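Local coordinates for oxidoreductase protein (Agrobacterium radiobacter, PDB 5UI9) that is an oxidoreductase of the GFO/IDH/MocA family that binds NAD+ in a Rossmann fold and also binds 2,3-dihydroxy-2-methylpropanoic acid, its physiological substrate being unestablished, at residues G192-L197 against I216-Q221. Residues are numbered along the deposited sequence; the frame is centred on the assembly and turned at random.
Sequences GDVATL and ILLDHQ
The imidazole of His220 meets Gly192 at its edge: ND1 donates to Gly192 O over 2.8 Å, the oxygen lying almost in the ring plane although the donor stands 37° above the plane of the carbonyl. Val194 CG2 approaches the same ring obliquely. With NE2 hydrogen-bonded to Ser226 OG, both ring nitrogens have partners, which should hold the ring's rotation; histidine suits a buried place where two polar groups must be bridged. The carboxylate of Asp219 is likewise shared. Its OD2 accepts Thr196 OG1 at 2.6 Å on the anti side, 16° out of plane, while OD1 forms a salt bridge with Arg200 of the second subunit. With chi1 at 54°, Thr196 OG1 sits between backbone N and carbonyl carbon, within reach of OD2; a beta-branched hydroxyl residue suits a strand here. The Gln221 amide lies beside Asp193 CB, and the Asp193 carboxylate pairs with Arg188.

Ala195 and Thr196 both face Asp219, a classic beta bulge in the first strand. Asp219 O takes a bond from Ala195 N at 2.8 Å and a weak one from Thr196 N. Gly192, first past helix 175-191, adopts its positive phi readily, having no CB.

On the apolar face Leu197 and Leu218 lie side by side, CD1 to CD2 3.5 Å, and Ile216 CG2 packs on Leu197 CG. In this antiparallel hairpin of the C-terminal domain's mixed sheet, helix 316-335 packs on Val194, Leu197 and Ile216, helix 175-191 on Ile216, Leu218 and His220; strand 225-231 lies beside 213-220, and 339-340 beside 194-202.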
ATOM      1  N   GLY A 192       1.296   8.901 -14.664  1.00 39.39           N
ATOM      2  CA  GLY A 192       1.359   8.490 -16.068  1.00 38.60           C
ATOM      3  C   GLY A 192       0.921   7.060 -16.345  1.00 38.64           C
ATOM      4  O   GLY A 192       0.644   6.270 -15.422  1.00 35.79           O
ATOM      5  N   ASP A 193       0.901   6.726 -17.635  1.00 38.70           N
ATOM      6  CA  ASP A 193       0.386   5.444 -18.127  1.00 38.93           C
ATOM      7  C   ASP A 193       1.200   4.265 -17.593  1.00 38.83           C
ATOM      8  O   ASP A 193       2.375   4.415 -17.231  1.00 39.38           O
ATOM      9  CB  ASP A 193       0.359   5.405 -19.668  1.00 40.42           C
ATOM     10  CG  ASP A 193      -0.539   6.485 -20.283  1.00 40.51           C
ATOM     11  OD1 ASP A 193      -1.507   6.930 -19.628  1.00 38.85           O
ATOM     12  OD2 ASP A 193      -0.271   6.884 -21.436  1.00 41.05           O
ATOM     13  N   VAL A 194       0.552   3.102 -17.576  1.00 38.39           N
ATOM     14  CA  VAL A 194       1.034   1.911 -16.887  1.00 38.94           C
ATOM     15  C   VAL A 194       1.516   0.882 -17.904  1.00 40.00           C
ATOM     16  O   VAL A 194       0.870   0.676 -18.936  1.00 40.36           O
ATOM     17  CB  VAL A 194      -0.102   1.307 -16.019  1.00 39.36           C
ATOM     18  CG1 VAL A 194       0.294  -0.038 -15.410  1.00 39.28           C
ATOM     19  CG2 VAL A 194      -0.519   2.293 -14.931  1.00 38.68           C
ATOM     20  N   ALA A 195       2.652   0.249 -17.604  1.00 39.08           N
ATOM     21  CA  ALA A 195       3.240  -0.792 -18.455  1.00 40.33           C
ATOM     22  C   ALA A 195       2.708  -2.166 -18.080  1.00 40.47           C
ATOM     23  O   ALA A 195       2.228  -2.909 -18.941  1.00 40.77           O
ATOM     24  CB  ALA A 195       4.759  -0.780 -18.340  1.00 40.62           C
ATOM     25  N   THR A 196       2.814  -2.501 -16.794  1.00 40.53           N
ATOM     26  CA  THR A 196       2.381  -3.805 -16.276  1.00 40.74           C
ATOM     27  C   THR A 196       1.621  -3.642 -14.963  1.00 39.37           C
ATOM     28  O   THR A 196       1.756  -2.632 -14.267  1.00 37.68           O
ATOM     29  CB  THR A 196       3.562  -4.784 -16.079  1.00 41.18           C
ATOM     30  OG1 THR A 196       4.556  -4.181 -15.251  1.00 42.73           O
ATOM     31  CG2 THR A 196       4.201  -5.157 -17.408  1.00 42.46           C
ATOM     32  N   LEU A 197       0.828  -4.660 -14.645  1.00 40.03           N
ATOM     33  CA  LEU A 197      -0.152  -4.603 -13.568  1.00 38.81           C
ATOM     34  C   LEU A 197      -0.373  -5.991 -12.958  1.00 38.23           C
ATOM     35  O   LEU A 197      -0.413  -6.986 -13.680  1.00 39.02           O
ATOM     36  CB  LEU A 197      -1.457  -4.052 -14.149  1.00 38.50           C
ATOM     37  CG  LEU A 197      -2.680  -3.861 -13.256  1.00 37.99           C
ATOM     38  CD1 LEU A 197      -3.536  -2.694 -13.730  1.00 38.81           C
ATOM     39  CD2 LEU A 197      -3.525  -5.126 -13.158  1.00 38.66           C
ATOM     40  N   ILE A 216      -3.934  -3.649  -6.063  1.00 30.28           N
ATOM     41  CA  ILE A 216      -3.310  -3.632  -7.383  1.00 30.01           C
ATOM     42  C   ILE A 216      -1.921  -3.000  -7.287  1.00 30.42           C
ATOM     43  O   ILE A 216      -1.761  -1.943  -6.681  1.00 29.69           O
ATOM     44  CB  ILE A 216      -4.172  -2.839  -8.397  1.00 30.14           C
ATOM     45  CG1 ILE A 216      -5.625  -3.329  -8.377  1.00 29.97           C
ATOM     46  CG2 ILE A 216      -3.588  -2.945  -9.808  1.00 31.64           C
ATOM     47  CD1 ILE A 216      -6.563  -2.581  -9.298  1.00 30.68           C
ATOM     48  N   LEU A 217      -0.932  -3.651  -7.897  1.00 31.30           N
ATOM     49  CA  LEU A 217       0.441  -3.146  -7.975  1.00 33.52           C
ATOM     50  C   LEU A 217       0.723  -2.684  -9.406  1.00 33.91           C
ATOM     51  O   LEU A 217       0.632  -3.481 -10.334  1.00 34.66           O
ATOM     52  CB  LEU A 217       1.418  -4.253  -7.587  1.00 35.33           C
ATOM     53  CG  LEU A 217       2.926  -3.990  -7.607  1.00 37.79           C
ATOM     54  CD1 LEU A 217       3.338  -2.864  -6.675  1.00 37.14           C
ATOM     55  CD2 LEU A 217       3.653  -5.274  -7.222  1.00 40.77           C
ATOM     56  N   LEU A 218       1.078  -1.410  -9.572  1.00 35.01           N
ATOM     57  CA  LEU A 218       1.300  -0.811 -10.898  1.00 36.28           C
ATOM     58  C   LEU A 218       2.772  -0.538 -11.173  1.00 36.10           C
ATOM     59  O   LEU A 218       3.463   0.029 -10.342  1.00 35.94           O
ATOM     60  CB  LEU A 218       0.547   0.512 -11.014  1.00 36.81           C
ATOM     61  CG  LEU A 218      -0.976   0.521 -10.836  1.00 37.39           C
ATOM     62  CD1 LEU A 218      -1.521   1.940 -10.987  1.00 37.10           C
ATOM     63  CD2 LEU A 218      -1.668  -0.416 -11.816  1.00 37.67           C
ATOM     64  N   ASP A 219       3.237  -0.929 -12.354  1.00 38.09           N
ATOM     65  CA  ASP A 219       4.552  -0.534 -12.847  1.00 38.20           C
ATOM     66  C   ASP A 219       4.322   0.510 -13.937  1.00 37.61           C
ATOM     67  O   ASP A 219       3.863   0.178 -15.027  1.00 36.82           O
ATOM     68  CB  ASP A 219       5.294  -1.755 -13.375  1.00 39.93           C
ATOM     69  CG  ASP A 219       5.308  -2.905 -12.365  1.00 42.35           C
ATOM     70  OD1 ASP A 219       5.814  -2.703 -11.238  1.00 42.36           O
ATOM     71  OD2 ASP A 219       4.818  -4.014 -12.684  1.00 41.35           O
ATOM     72  N   HIS A 220       4.597   1.775 -13.623  1.00 36.72           N
ATOM     73  CA  HIS A 220       4.373   2.866 -14.580  1.00 37.96           C
ATOM     74  C   HIS A 220       5.472   2.905 -15.640  1.00 39.29           C
ATOM     75  O   HIS A 220       6.594   2.475 -15.388  1.00 40.84           O
ATOM     76  CB  HIS A 220       4.254   4.203 -13.852  1.00 37.33           C
ATOM     77  CG  HIS A 220       3.054   4.293 -12.962  1.00 36.87           C
ATOM     78  ND1 HIS A 220       1.872   4.874 -13.364  1.00 35.51           N
ATOM     79  CD2 HIS A 220       2.850   3.862 -11.692  1.00 37.07           C
ATOM     80  CE1 HIS A 220       0.992   4.806 -12.379  1.00 35.93           C
ATOM     81  NE2 HIS A 220       1.561   4.196 -11.352  1.00 35.09           N
ATOM     82  N   GLN A 221       5.143   3.409 -16.831  1.00 41.60           N
ATOM     83  CA  GLN A 221       6.112   3.488 -17.941  1.00 43.56           C
ATOM     84  C   GLN A 221       7.336   4.357 -17.611  1.00 44.26           C
ATOM     85  O   GLN A 221       8.444   4.058 -18.060  1.00 44.84           O
ATOM     86  CB  GLN A 221       5.430   3.989 -19.225  1.00 44.90           C
ATOM     87  CG  GLN A 221       4.402   3.017 -19.800  1.00 45.42           C
ATOM     88  CD  GLN A 221       3.606   3.587 -20.967  1.00 47.33           C
ATOM     89  OE1 GLN A 221       3.833   4.714 -21.412  1.00 49.01           O
ATOM     90  NE2 GLN A 221       2.661   2.800 -21.469  1.00 47.46           N
TER